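Local coordinates for putative exported protein (Bacteroides fragilis, PDB 4RAA) that is of unknown function but folds as a six-bladed beta-propeller and is probably exported from the cytoplasm, perhaps as a lipoprotein, at residues L27-L32 and N352-F357; V40-L45 and L56-S61; I87-F92 and A103-Q108; T131-Q136 and S186-K191. All coordinates share one frame; numbering follows the deposited sequence.

In the fold
Interactions 1 to 4 follow the propeller round part of its ring. Interaction 1 is a buried, long-range strand pairing that joins the beginning of the chain to its end. Interactions 2 and 3 are local and partly buried, lie on one continuous sheet, and share a device: an aspartate at a strand end that grips backbone N-H groups. Interaction 4, buried and nearest the centre of the chain, is different, since two inner strands of separate sheets pack through side chains without a direct hydrogen bond. Neighbouring sites touch: Asn352 bonds to Val40, Ser61 to Leu89, and Ser90 and Ser91 to Ser132 and Gln187, so polar links run from one contact to the next.

Interaction 1 of 4, residues L27-L32 and N352-F357; sequences LSFLKL and NSILLF
Phe29 and Leu356 lie alongside each other, their side chains pointing the same way, with Phe29 CE1 3.7 Å from Leu356 CD1. Leu356 has its CG turned away from the backbone N (chi1 163°), and this carries CD1 toward the ring. The same methyl meets Leu27, whose CG is 3.9 Å from Leu356 CD1, while Ile354 CG2 approaches the Phe29 ring more loosely. Leu340 and Leu343 of helix 338-345 close over Phe29 on this face.

On the other face Phe357 takes over. Its CG sits beside its own backbone N (chi1 -71°), which lays the ring back toward Leu30, and Leu30 CB meets the ring edge at Phe357 CE1, 3.6 Å away. Farther along, the Leu32 and Leu355 side chains cross, Leu32 CD1 4.2 Å from Leu355 CD2. Leu53 and Ile55 of strand 52-57 pack on Leu30 and Leu32, bringing the next blade against this face.

The pairing is antiparallel and closes the propeller in the Velcro manner: strand 25-31, from the start of the chain, is the edge strand of a blade whose neighbouring strand, 354-360, comes from the end. Ser28 O receives Phe357 N at 2.8 Å, and the Leu30-Leu355 pair is bonded both ways, Leu355 N to Leu30 O at 2.9 Å and Leu30 N to Leu355 O at 3.1 Å. The return bond from Ser28 N to Phe357 O is weak.

Where the strands part, a water takes over. It donates to Leu32 O and Asn352 O and accepts from Lys31 NZ, whose ammonium also forms a salt bridge with Asp351.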
loop_
_atom_site.group_PDB
_atom_site.type_symbol
_atom_site.label_atom_id
_atom_site.label_comp_id
_atom_site.label_asym_id
_atom_site.label_seq_id
_atom_site.Cartn_x
_atom_site.Cartn_y
_atom_site.Cartn_z
ATOM N N LEU A 27 -3.824 21.483 -37.894
ATOM C CA LEU A 27 -3.950 22.147 -36.598
ATOM C C LEU A 27 -5.365 22.168 -36.064
ATOM O O LEU A 27 -6.343 21.978 -36.787
ATOM C CB LEU A 27 -3.476 23.617 -36.698
ATOM C CG LEU A 27 -1.981 23.932 -36.593
ATOM C CD1 LEU A 27 -1.096 22.940 -37.339
ATOM C CD2 LEU A 27 -1.730 25.360 -37.062
ATOM N N SER A 28 -5.434 22.438 -34.770
ATOM C CA SER A 28 -6.679 22.615 -34.053
ATOM C C SER A 28 -6.334 23.316 -32.743
ATOM O O SER A 28 -5.216 23.167 -32.238
ATOM C CB SER A 28 -7.371 21.279 -33.812
ATOM O OG SER A 28 -8.567 21.466 -33.085
ATOM N N PHE A 29 -7.276 24.094 -32.222
ATOM C CA PHE A 29 -7.087 24.840 -30.976
ATOM C C PHE A 29 -8.246 24.620 -30.009
ATOM O O PHE A 29 -9.382 24.383 -30.429
ATOM C CB PHE A 29 -6.930 26.324 -31.278
ATOM C CG PHE A 29 -5.709 26.650 -32.084
ATOM C CD1 PHE A 29 -4.457 26.722 -31.471
ATOM C CD2 PHE A 29 -5.799 26.900 -33.454
ATOM C CE1 PHE A 29 -3.320 27.033 -32.207
ATOM C CE2 PHE A 29 -4.664 27.218 -34.199
ATOM C CZ PHE A 29 -3.423 27.283 -33.576
ATOM N N LEU A 30 -7.943 24.681 -28.717
ATOM C CA LEU A 30 -8.941 24.511 -27.664
ATOM C C LEU A 30 -8.612 25.438 -26.512
ATOM O O LEU A 30 -7.473 25.455 -26.039
ATOM C CB LEU A 30 -8.936 23.078 -27.152
ATOM C CG LEU A 30 -9.991 22.668 -26.120
ATOM C CD1 LEU A 30 -11.405 22.893 -26.647
ATOM C CD2 LEU A 30 -9.779 21.210 -25.734
ATOM N N LYS A 31 -9.622 26.169 -26.052
ATOM C CA LYS A 31 -9.495 27.095 -24.947
ATOM C C LYS A 31 -9.898 26.390 -23.643
ATOM O O LYS A 31 -11.000 25.842 -23.550
ATOM C CB LYS A 31 -10.414 28.281 -25.221
ATOM C CG LYS A 31 -10.194 29.424 -24.288
ATOM C CD LYS A 31 -11.005 30.645 -24.645
ATOM C CE LYS A 31 -10.991 31.603 -23.472
ATOM N NZ LYS A 31 -9.620 31.909 -22.966
ATOM N N LEU A 32 -8.998 26.370 -22.658
ATOM C CA LEU A 32 -9.312 25.809 -21.339
ATOM C C LEU A 32 -10.075 26.854 -20.521
ATOM O O LEU A 32 -9.706 28.034 -20.505
ATOM C CB LEU A 32 -8.050 25.399 -20.583
ATOM C CG LEU A 32 -7.273 24.204 -21.136
ATOM C CD1 LEU A 32 -5.930 24.080 -20.434
ATOM C CD2 LEU A 32 -8.065 22.919 -20.990
ATOM N N ASN A 352 -6.213 30.766 -18.728
ATOM C CA ASN A 352 -5.343 29.593 -18.841
ATOM C C ASN A 352 -4.883 29.374 -20.270
ATOM O O ASN A 352 -5.409 29.964 -21.209
ATOM C CB ASN A 352 -6.051 28.309 -18.343
ATOM C CG ASN A 352 -6.244 28.264 -16.828
ATOM O OD1 ASN A 352 -5.606 29.004 -16.072
ATOM N ND2 ASN A 352 -7.113 27.361 -16.374
ATOM N N SER A 353 -3.889 28.511 -20.422
ATOM C CA SER A 353 -3.306 28.214 -21.729
ATOM C C SER A 353 -4.319 27.770 -22.797
ATOM O O SER A 353 -5.278 27.041 -22.495
ATOM C CB SER A 353 -2.234 27.113 -21.603
ATOM O OG SER A 353 -1.176 27.521 -20.759
ATOM N N ILE A 354 -4.116 28.266 -24.021
ATOM C CA ILE A 354 -4.853 27.787 -25.194
ATOM C C ILE A 354 -3.994 26.629 -25.712
ATOM O O ILE A 354 -2.820 26.833 -26.061
ATOM C CB ILE A 354 -5.016 28.853 -26.307
ATOM C CG1 ILE A 354 -5.847 30.036 -25.781
ATOM C CG2 ILE A 354 -5.646 28.216 -27.559
ATOM C CD1 ILE A 354 -6.030 31.183 -26.757
ATOM N N LEU A 355 -4.573 25.430 -25.763
ATOM C CA LEU A 355 -3.852 24.244 -26.251
ATOM C C LEU A 355 -3.837 24.194 -27.772
ATOM O O LEU A 355 -4.840 24.488 -28.420
ATOM C CB LEU A 355 -4.471 22.941 -25.731
ATOM C CG LEU A 355 -4.614 22.797 -24.222
ATOM C CD1 LEU A 355 -5.179 21.423 -23.901
ATOM C CD2 LEU A 355 -3.288 23.027 -23.503
ATOM N N LEU A 356 -2.676 23.832 -28.308
ATOM C CA LEU A 356 -2.458 23.596 -29.723
ATOM C C LEU A 356 -2.469 22.083 -29.889
ATOM O O LEU A 356 -1.663 21.386 -29.267
ATOM C CB LEU A 356 -1.101 24.151 -30.184
ATOM C CG LEU A 356 -0.511 23.668 -31.518
ATOM C CD1 LEU A 356 -1.479 23.805 -32.686
ATOM C CD2 LEU A 356 0.782 24.414 -31.804
ATOM N N PHE A 357 -3.395 21.596 -30.709
ATOM C CA PHE A 357 -3.464 20.195 -31.102
ATOM C C PHE A 357 -2.910 20.170 -32.521
ATOM O O PHE A 357 -3.456 20.852 -33.400
ATOM C CB PHE A 357 -4.890 19.673 -31.040
ATOM C CG PHE A 357 -5.403 19.521 -29.640
ATOM C CD1 PHE A 357 -5.977 20.602 -28.981
ATOM C CD2 PHE A 357 -5.308 18.304 -28.968
ATOM C CE1 PHE A 357 -6.450 20.467 -27.680
ATOM C CE2 PHE A 357 -5.787 18.170 -27.671
ATOM C CZ PHE A 357 -6.355 19.250 -27.025
HETATM O O HOH W 1 -8.099 29.658 -22.072
#

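Interaction 2 of 4, residues V40-L45 and L56-S61; sequences VKNVGL and LDSANS
Both carboxylate oxygens of Asp57 are gripped by backbone N-H groups of the facing chain. Lys41 N reaches Asp57 OD2 at 3.1 Å along an almost straight bond (176°), and Asn42 N reaches Asp57 OD1, also at 3.1 Å. Each donor comes from above the carboxylate plane and not along its rim. Asp57 holds its CG opposite its own backbone N (chi1 176°), which extends the carboxylate to the successive N-H groups of Lys41 and Asn42. Weak bonds from its own turn add to the grip: Ala59 N and Asn60 N approach OD1, and Asn60 ND2 approaches OD2, so the group is fixed in rotation from two chain segments.

Beside it, Ala59 CB touches two side chains. The extended Lys41 chain runs past it, CD 3.6 Å from Ala59 CB, and Asn42 CB stands equally far from that methyl. The Lys41 and Asn60 side chains cross at about a right angle, Lys41 CB near Asn60 ND2. At the other end of Asn42, the side-chain OD1 takes a weak bond from Ser58 OG.

Toward strand 45-49 the backbones pair directly. Gly44 N donates to Leu56 O at 2.9 Å and Leu56 N to Leu45 O at 3.0 Å; Gly44 and Leu45 thus both face Leu56, a classic beta bulge. Leu45 and Leu56 project to one face, where Phe92 of strand 85-94 packs on both.

An aspartate ending a blade's second strand, followed three residues on by an asparagine and holding the chain that leads into the first strand, recalls the repeats of NHL- and YWTD-type propellers.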
loop_
_atom_site.group_PDB
_atom_site.type_symbol
_atom_site.label_atom_id
_atom_site.label_comp_id
_atom_site.label_asym_id
_atom_site.label_seq_id
_atom_site.Cartn_x
_atom_site.Cartn_y
_atom_site.Cartn_z
ATOM N N VAL A 40 -4.317 27.063 -13.991
ATOM C CA VAL A 40 -3.239 26.216 -14.491
ATOM C C VAL A 40 -2.030 27.063 -14.875
ATOM O O VAL A 40 -2.172 27.972 -15.675
ATOM C CB VAL A 40 -3.702 25.428 -15.751
ATOM C CG1 VAL A 40 -2.563 24.581 -16.330
ATOM C CG2 VAL A 40 -4.903 24.543 -15.429
ATOM N N LYS A 41 -0.853 26.736 -14.327
ATOM C CA LYS A 41 0.428 27.398 -14.664
ATOM C C LYS A 41 1.134 26.679 -15.813
ATOM O O LYS A 41 1.630 27.308 -16.734
ATOM C CB LYS A 41 1.367 27.444 -13.438
ATOM C CG LYS A 41 2.813 27.851 -13.738
ATOM C CD LYS A 41 3.617 28.136 -12.482
ATOM C CE LYS A 41 5.082 28.359 -12.835
ATOM N NZ LYS A 41 5.864 28.892 -11.686
ATOM N N ASN A 42 1.187 25.357 -15.721
ATOM C CA ASN A 42 1.899 24.497 -16.656
ATOM C C ASN A 42 1.014 23.302 -17.029
ATOM O O ASN A 42 0.244 22.843 -16.195
ATOM C CB ASN A 42 3.178 24.075 -15.910
ATOM C CG ASN A 42 4.047 23.102 -16.678
ATOM O OD1 ASN A 42 3.846 21.888 -16.609
ATOM N ND2 ASN A 42 5.079 23.629 -17.341
ATOM N N VAL A 43 1.076 22.842 -18.278
ATOM C CA VAL A 43 0.354 21.616 -18.695
ATOM C C VAL A 43 1.478 20.612 -18.914
ATOM O O VAL A 43 1.959 20.426 -20.039
ATOM C CB VAL A 43 -0.567 21.798 -19.931
ATOM C CG1 VAL A 43 -1.220 20.479 -20.345
ATOM C CG2 VAL A 43 -1.652 22.821 -19.628
ATOM N N GLY A 44 1.914 20.008 -17.806
ATOM C CA GLY A 44 3.022 19.055 -17.797
ATOM C C GLY A 44 2.755 17.757 -18.527
ATOM O O GLY A 44 3.565 17.346 -19.355
ATOM N N LEU A 45 1.624 17.122 -18.213
ATOM C CA LEU A 45 1.240 15.827 -18.783
ATOM C C LEU A 45 -0.257 15.811 -19.074
ATOM O O LEU A 45 -1.025 16.424 -18.334
ATOM C CB LEU A 45 1.615 14.730 -17.779
ATOM C CG LEU A 45 1.269 13.249 -18.004
ATOM C CD1 LEU A 45 1.868 12.676 -19.290
ATOM C CD2 LEU A 45 1.727 12.433 -16.796
ATOM N N LEU A 56 -2.137 17.348 -15.685
ATOM C CA LEU A 56 -1.288 17.545 -14.510
ATOM C C LEU A 56 -0.512 18.852 -14.656
ATOM O O LEU A 56 0.168 19.055 -15.655
ATOM C CB LEU A 56 -0.298 16.400 -14.361
ATOM C CG LEU A 56 0.799 16.487 -13.294
ATOM C CD1 LEU A 56 0.230 16.767 -11.913
ATOM C CD2 LEU A 56 1.584 15.187 -13.305
ATOM N N ASP A 57 -0.627 19.719 -13.656
ATOM C CA ASP A 57 0.090 20.987 -13.592
ATOM C C ASP A 57 1.288 20.707 -12.694
ATOM O O ASP A 57 1.252 21.000 -11.505
ATOM C CB ASP A 57 -0.842 22.084 -13.035
ATOM C CG ASP A 57 -0.151 23.432 -12.826
ATOM O OD1 ASP A 57 1.041 23.579 -13.160
ATOM O OD2 ASP A 57 -0.822 24.362 -12.322
ATOM N N SER A 58 2.358 20.157 -13.277
ATOM C CA SER A 58 3.583 19.798 -12.514
ATOM C C SER A 58 4.367 20.984 -11.905
ATOM O O SER A 58 5.294 20.765 -11.117
ATOM C CB SER A 58 4.502 18.882 -13.342
ATOM O OG SER A 58 4.712 19.402 -14.639
ATOM N N ALA A 59 4.006 22.214 -12.274
ATOM C CA ALA A 59 4.573 23.415 -11.678
ATOM C C ALA A 59 3.967 23.636 -10.280
ATOM O O ALA A 59 4.711 23.829 -9.321
ATOM C CB ALA A 59 4.324 24.614 -12.573
ATOM N N ASN A 60 2.629 23.619 -10.184
ATOM C CA ASN A 60 1.883 23.747 -8.905
ATOM C C ASN A 60 1.432 22.406 -8.281
ATOM O O ASN A 60 0.894 22.400 -7.175
ATOM C CB ASN A 60 0.645 24.637 -9.092
ATOM C CG ASN A 60 0.984 26.075 -9.469
ATOM O OD1 ASN A 60 2.046 26.599 -9.124
ATOM N ND2 ASN A 60 0.056 26.733 -10.153
ATOM N N SER A 61 1.644 21.295 -8.991
ATOM C CA SER A 61 1.284 19.933 -8.568
ATOM C C SER A 61 -0.202 19.687 -8.286
ATOM O O SER A 61 -0.541 19.080 -7.281
ATOM C CB SER A 61 2.132 19.482 -7.373
ATOM O OG SER A 61 1.845 18.125 -7.044
#

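Interaction 3 of 4, residues I87-F92 and A103-Q108; sequences ILLSSF and AIDIAQ
Leu88 and Ile87 present successive backbone N-H groups to Asp105 across a beta hairpin, that of strands 85-94 and 100-105, which opens a propeller blade. The side-chain bonds come first. Leu88 N meets Asp105 OD1 at 2.9 Å, and Ala107 N reaches that oxygen at 3.2 Å from the opposite face of the carboxylate, closing an Asx turn. Asp105 OD2 has two donors as well: Ile87 N, at 3.1 Å and tilted above the plane, and Gln108 NE2, which lies nearly along the C-O axis. Four donors thus fix the rotation of this buried carboxylate, itself directed toward the N-H groups of Ile87 and Leu88 because CG stands opposite the Asp105 backbone N (chi1 -175°).

Backbone bonds continue the joint. Ile106 N donates to Leu88 O, Ser90 N to Ile104 O at 3.2 Å, and Ile104 N to Ser91 O at 3.0 Å, the last of these practically straight (179°).

Apolar contacts lie on the Leu89-Phe92 face and in the turn. Leu89 CD2 and Phe92 CB both rest on Ala103 CB, each 4.1 Å from it. The Phe92 CG lies between its backbone N and carbonyl carbon (chi1 67°), which leads the ring away from Ala103 to Leu54 and Leu63. Ser90 OG lies by Ile106 CG2, though its polar partner is Ser132 O. In the turn, Ala107 CB nestles against Ile87 CG2 and Leu88 CB.

Gln108, extended past this turn, offers the flat face of its amide to a methyl: Ile87 CD1 sits over it, 3.5 Å from Gln108 CD.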
loop_
_atom_site.group_PDB
_atom_site.type_symbol
_atom_site.label_atom_id
_atom_site.label_comp_id
_atom_site.label_asym_id
_atom_site.label_seq_id
_atom_site.Cartn_x
_atom_site.Cartn_y
_atom_site.Cartn_z
ATOM N N ILE A 87 1.882 16.844 -2.495
ATOM C CA ILE A 87 2.767 18.038 -2.534
ATOM C C ILE A 87 3.394 18.238 -3.909
ATOM O O ILE A 87 3.362 19.357 -4.418
ATOM C CB ILE A 87 3.868 18.028 -1.420
ATOM C CG1 ILE A 87 3.330 18.602 -0.099
ATOM C CG2 ILE A 87 5.062 18.937 -1.741
ATOM C CD1 ILE A 87 2.138 17.892 0.483
ATOM N N LEU A 88 3.997 17.191 -4.471
ATOM C CA LEU A 88 4.697 17.298 -5.758
ATOM C C LEU A 88 4.555 16.050 -6.651
ATOM O O LEU A 88 5.285 15.062 -6.509
ATOM C CB LEU A 88 6.180 17.639 -5.532
ATOM C CG LEU A 88 6.958 18.135 -6.770
ATOM C CD1 LEU A 88 6.521 19.541 -7.180
ATOM C CD2 LEU A 88 8.455 18.103 -6.501
ATOM N N LEU A 89 3.607 16.139 -7.579
ATOM C CA LEU A 89 3.318 15.106 -8.556
ATOM C C LEU A 89 4.267 15.179 -9.748
ATOM O O LEU A 89 4.457 16.242 -10.323
ATOM C CB LEU A 89 1.859 15.220 -9.043
ATOM C CG LEU A 89 0.781 14.419 -8.305
ATOM C CD1 LEU A 89 1.000 14.368 -6.814
ATOM C CD2 LEU A 89 -0.614 14.938 -8.649
ATOM N N SER A 90 4.853 14.037 -10.094
ATOM C CA SER A 90 5.718 13.877 -11.258
ATOM C C SER A 90 4.996 13.184 -12.411
ATOM O O SER A 90 5.324 13.428 -13.563
ATOM C CB SER A 90 6.943 13.053 -10.883
ATOM O OG SER A 90 6.538 11.835 -10.293
ATOM N N SER A 91 4.039 12.310 -12.108
ATOM C CA SER A 91 3.322 11.549 -13.132
ATOM C C SER A 91 2.063 10.856 -12.585
ATOM O O SER A 91 1.783 10.895 -11.389
ATOM C CB SER A 91 4.255 10.468 -13.713
ATOM O OG SER A 91 3.645 9.789 -14.784
ATOM N N PHE A 92 1.307 10.246 -13.493
ATOM C CA PHE A 92 0.144 9.420 -13.146
ATOM C C PHE A 92 -0.175 8.442 -14.290
ATOM O O PHE A 92 0.415 8.516 -15.361
ATOM C CB PHE A 92 -1.080 10.288 -12.794
ATOM C CG PHE A 92 -1.626 11.076 -13.958
ATOM C CD1 PHE A 92 -1.085 12.312 -14.301
ATOM C CD2 PHE A 92 -2.680 10.571 -14.731
ATOM C CE1 PHE A 92 -1.581 13.031 -15.386
ATOM C CE2 PHE A 92 -3.173 11.286 -15.820
ATOM C CZ PHE A 92 -2.626 12.522 -16.146
ATOM N N ALA A 103 -1.635 8.468 -9.027
ATOM C CA ALA A 103 -0.694 9.586 -9.130
ATOM C C ALA A 103 0.500 9.354 -8.186
ATOM O O ALA A 103 0.318 8.882 -7.050
ATOM C CB ALA A 103 -1.392 10.885 -8.794
ATOM N N ILE A 104 1.703 9.704 -8.667
ATOM C CA ILE A 104 2.978 9.548 -7.948
ATOM C C ILE A 104 3.444 10.884 -7.356
ATOM O O ILE A 104 3.801 11.801 -8.099
ATOM C CB ILE A 104 4.092 8.995 -8.880
ATOM C CG1 ILE A 104 3.696 7.613 -9.418
ATOM C CG2 ILE A 104 5.444 8.915 -8.148
ATOM C CD1 ILE A 104 4.628 7.055 -10.471
ATOM N N ASP A 105 3.484 10.947 -6.023
ATOM C CA ASP A 105 3.944 12.109 -5.273
ATOM C C ASP A 105 5.406 11.868 -4.862
ATOM O O ASP A 105 5.664 11.117 -3.913
ATOM C CB ASP A 105 3.037 12.319 -4.044
ATOM C CG ASP A 105 3.356 13.592 -3.257
ATOM O OD1 ASP A 105 4.247 14.382 -3.638
ATOM O OD2 ASP A 105 2.680 13.822 -2.235
ATOM N N ILE A 106 6.349 12.487 -5.592
ATOM C CA ILE A 106 7.803 12.391 -5.285
ATOM C C ILE A 106 8.260 13.176 -4.040
ATOM O O ILE A 106 9.353 12.937 -3.533
ATOM C CB ILE A 106 8.726 12.758 -6.483
ATOM C CG1 ILE A 106 8.490 14.205 -7.007
ATOM C CG2 ILE A 106 8.559 11.731 -7.581
ATOM C CD1 ILE A 106 9.538 14.710 -7.990
ATOM N N ALA A 107 7.439 14.104 -3.562
ATOM C CA ALA A 107 7.765 14.886 -2.378
ATOM C C ALA A 107 7.557 14.069 -1.112
ATOM O O ALA A 107 8.399 14.107 -0.217
ATOM C CB ALA A 107 6.933 16.159 -2.327
ATOM N N GLN A 108 6.430 13.353 -1.042
ATOM C CA GLN A 108 6.061 12.540 0.128
ATOM C C GLN A 108 6.295 11.024 -0.014
ATOM O O GLN A 108 5.922 10.266 0.892
ATOM C CB GLN A 108 4.614 12.859 0.527
ATOM C CG GLN A 108 4.456 14.309 0.947
ATOM C CD GLN A 108 3.082 14.648 1.485
ATOM O OE1 GLN A 108 2.955 15.104 2.622
ATOM N NE2 GLN A 108 2.047 14.430 0.676
#

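Interaction 4 of 4, residues T131-Q136 and S186-K191; sequences TSCCLQ and SQMIYK
Cys133 lays its sulfur over the flat amide of Gln187, with SG 3.6 Å from Gln187 NE2 and nearly as close to CD and OE1. The same sulfur lies alongside Ile189, 3.5 Å from Ile189 CG1, so it fills the angle between the two side chains.

Gln187 gets into this place by bending at its second torsion (chi2 77°), which folds the amide back along its own segment, toward the start of strand 189-192. There NE2 donates to Ile189 O at 3.2 Å, somewhat out of the carbonyl plane, and OE1 accepts from Ser91 OG of strand 85-94. Both ends of the amide are held, so these two bonds fix the rotation of the face that the sulfur lies on.

Leu135 makes the second half of the contact. Its CD1 reaches Ile189 CG2 at 3.8 Å and passes on to the backbone, 3.6 Å from Tyr190 CA; Val196 packs on both Leu135 and Ile189. Ile189 serves both neighbours by branching: CG2, opposite its backbone N, turns to Leu135, while CG1 (chi1 -44°) carries CD1 to Cys133.

Strands 134-136 and 189-191 run in similar directions, 28° apart, but at 7.4 Å between axes they are too distant to pair. Each is the edge strand of a separate sheet, as expected of the inner strands of neighbouring propeller blades.

With no hydrogen bond passing between the two segments, sulfur and aliphatic packing join them, and the Gln187 amide is satisfied by Ile189 O of its own segment and by Ser91 OG.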
loop_
_atom_site.group_PDB
_atom_site.type_symbol
_atom_site.label_atom_id
_atom_site.label_comp_id
_atom_site.label_asym_id
_atom_site.label_seq_id
_atom_site.Cartn_x
_atom_site.Cartn_y
_atom_site.Cartn_z
ATOM N N THR A 131 11.696 6.786 -7.621
ATOM C CA THR A 131 11.106 6.745 -8.965
ATOM C C THR A 131 10.163 7.941 -9.176
ATOM O O THR A 131 9.653 8.498 -8.206
ATOM C CB THR A 131 10.350 5.413 -9.180
ATOM O OG1 THR A 131 9.834 5.355 -10.504
ATOM C CG2 THR A 131 9.188 5.235 -8.190
ATOM N N SER A 132 9.966 8.344 -10.435
ATOM C CA SER A 132 9.087 9.488 -10.801
ATOM C C SER A 132 7.910 9.173 -11.738
ATOM O O SER A 132 6.929 9.908 -11.765
ATOM C CB SER A 132 9.922 10.598 -11.463
ATOM O OG SER A 132 10.434 10.204 -12.728
ATOM N N CYS A 133 7.986 8.070 -12.463
ATOM C CA CYS A 133 7.037 7.785 -13.523
ATOM C C CYS A 133 6.819 6.274 -13.670
ATOM O O CYS A 133 7.774 5.508 -13.516
ATOM C CB CYS A 133 7.616 8.475 -14.766
ATOM S SG CYS A 133 7.544 7.596 -16.312
ATOM N N CYS A 134 5.563 5.875 -13.937
ATOM C CA CYS A 134 5.144 4.465 -14.050
ATOM C C CYS A 134 4.026 4.240 -15.077
ATOM O O CYS A 134 3.268 5.157 -15.374
ATOM C CB CYS A 134 4.665 3.966 -12.672
ATOM S SG CYS A 134 3.980 2.282 -12.575
ATOM N N LEU A 135 3.935 3.012 -15.598
ATOM C CA LEU A 135 2.879 2.596 -16.548
ATOM C C LEU A 135 2.578 1.099 -16.464
ATOM O O LEU A 135 3.496 0.286 -16.276
ATOM C CB LEU A 135 3.246 2.956 -17.994
ATOM C CG LEU A 135 2.829 4.320 -18.555
ATOM C CD1 LEU A 135 3.469 4.486 -19.924
ATOM C CD2 LEU A 135 1.305 4.468 -18.649
ATOM N N GLN A 136 1.300 0.743 -16.630
ATOM C CA GLN A 136 0.879 -0.655 -16.563
ATOM C C GLN A 136 1.104 -1.318 -17.916
ATOM O O GLN A 136 0.603 -0.833 -18.927
ATOM C CB GLN A 136 -0.595 -0.788 -16.148
ATOM C CG GLN A 136 -0.970 -2.223 -15.787
ATOM C CD GLN A 136 -2.371 -2.387 -15.221
ATOM O OE1 GLN A 136 -3.324 -1.780 -15.691
ATOM N NE2 GLN A 136 -2.500 -3.244 -14.228
ATOM N N SER A 186 11.160 14.226 -17.702
ATOM C CA SER A 186 10.708 13.550 -16.471
ATOM C C SER A 186 9.879 12.298 -16.779
ATOM O O SER A 186 9.963 11.315 -16.048
ATOM C CB SER A 186 9.917 14.511 -15.589
ATOM O OG SER A 186 8.819 15.021 -16.305
ATOM N N GLN A 187 9.074 12.364 -17.844
ATOM C CA GLN A 187 8.248 11.246 -18.339
ATOM C C GLN A 187 8.982 10.668 -19.577
ATOM O O GLN A 187 8.998 11.295 -20.638
ATOM C CB GLN A 187 6.843 11.776 -18.706
ATOM C CG GLN A 187 5.787 10.748 -19.100
ATOM C CD GLN A 187 5.191 9.997 -17.931
ATOM O OE1 GLN A 187 5.145 10.501 -16.806
ATOM N NE2 GLN A 187 4.699 8.785 -18.200
HETATM N N MSE A 188 9.562 9.477 -19.441
HETATM C CA MSE A 188 10.336 8.803 -20.527
HETATM C C MSE A 188 9.841 7.389 -20.773
HETATM O O MSE A 188 10.597 6.490 -21.165
HETATM C CB MSE A 188 11.850 8.928 -20.272
HETATM C CG MSE A 188 12.530 7.964 -19.278
HETATM SE SE MSE A 188 11.671 7.951 -17.513
HETATM C CE MSE A 188 12.543 9.544 -16.765
ATOM N N ILE A 189 8.539 7.210 -20.557
ATOM C CA ILE A 189 7.834 5.954 -20.756
ATOM C C ILE A 189 6.474 6.336 -21.335
ATOM O O ILE A 189 5.837 7.284 -20.825
ATOM C CB ILE A 189 7.584 5.199 -19.434
ATOM C CG1 ILE A 189 8.820 5.196 -18.529
ATOM C CG2 ILE A 189 7.160 3.762 -19.722
ATOM C CD1 ILE A 189 8.595 4.477 -17.214
ATOM N N TYR A 190 6.039 5.620 -22.378
ATOM C CA TYR A 190 4.734 5.866 -23.015
ATOM C C TYR A 190 4.134 4.622 -23.677
ATOM O O TYR A 190 4.814 3.592 -23.851
ATOM C CB TYR A 190 4.825 7.032 -24.020
ATOM C CG TYR A 190 5.731 6.817 -25.219
ATOM C CD1 TYR A 190 5.296 6.070 -26.316
ATOM C CD2 TYR A 190 7.012 7.405 -25.287
ATOM C CE1 TYR A 190 6.102 5.868 -27.426
ATOM C CE2 TYR A 190 7.831 7.213 -26.407
ATOM C CZ TYR A 190 7.360 6.441 -27.476
ATOM O OH TYR A 190 8.109 6.213 -28.600
ATOM N N LYS A 191 2.855 4.754 -24.043
ATOM C CA LYS A 191 2.091 3.714 -24.720
ATOM C C LYS A 191 1.728 4.094 -26.162
ATOM O O LYS A 191 1.635 5.283 -26.508
ATOM C CB LYS A 191 0.803 3.367 -23.949
ATOM C CG LYS A 191 1.008 2.513 -22.698
ATOM C CD LYS A 191 -0.273 1.821 -22.209
ATOM C CE LYS A 191 -1.332 2.803 -21.717
ATOM N NZ LYS A 191 -2.535 2.102 -21.187
#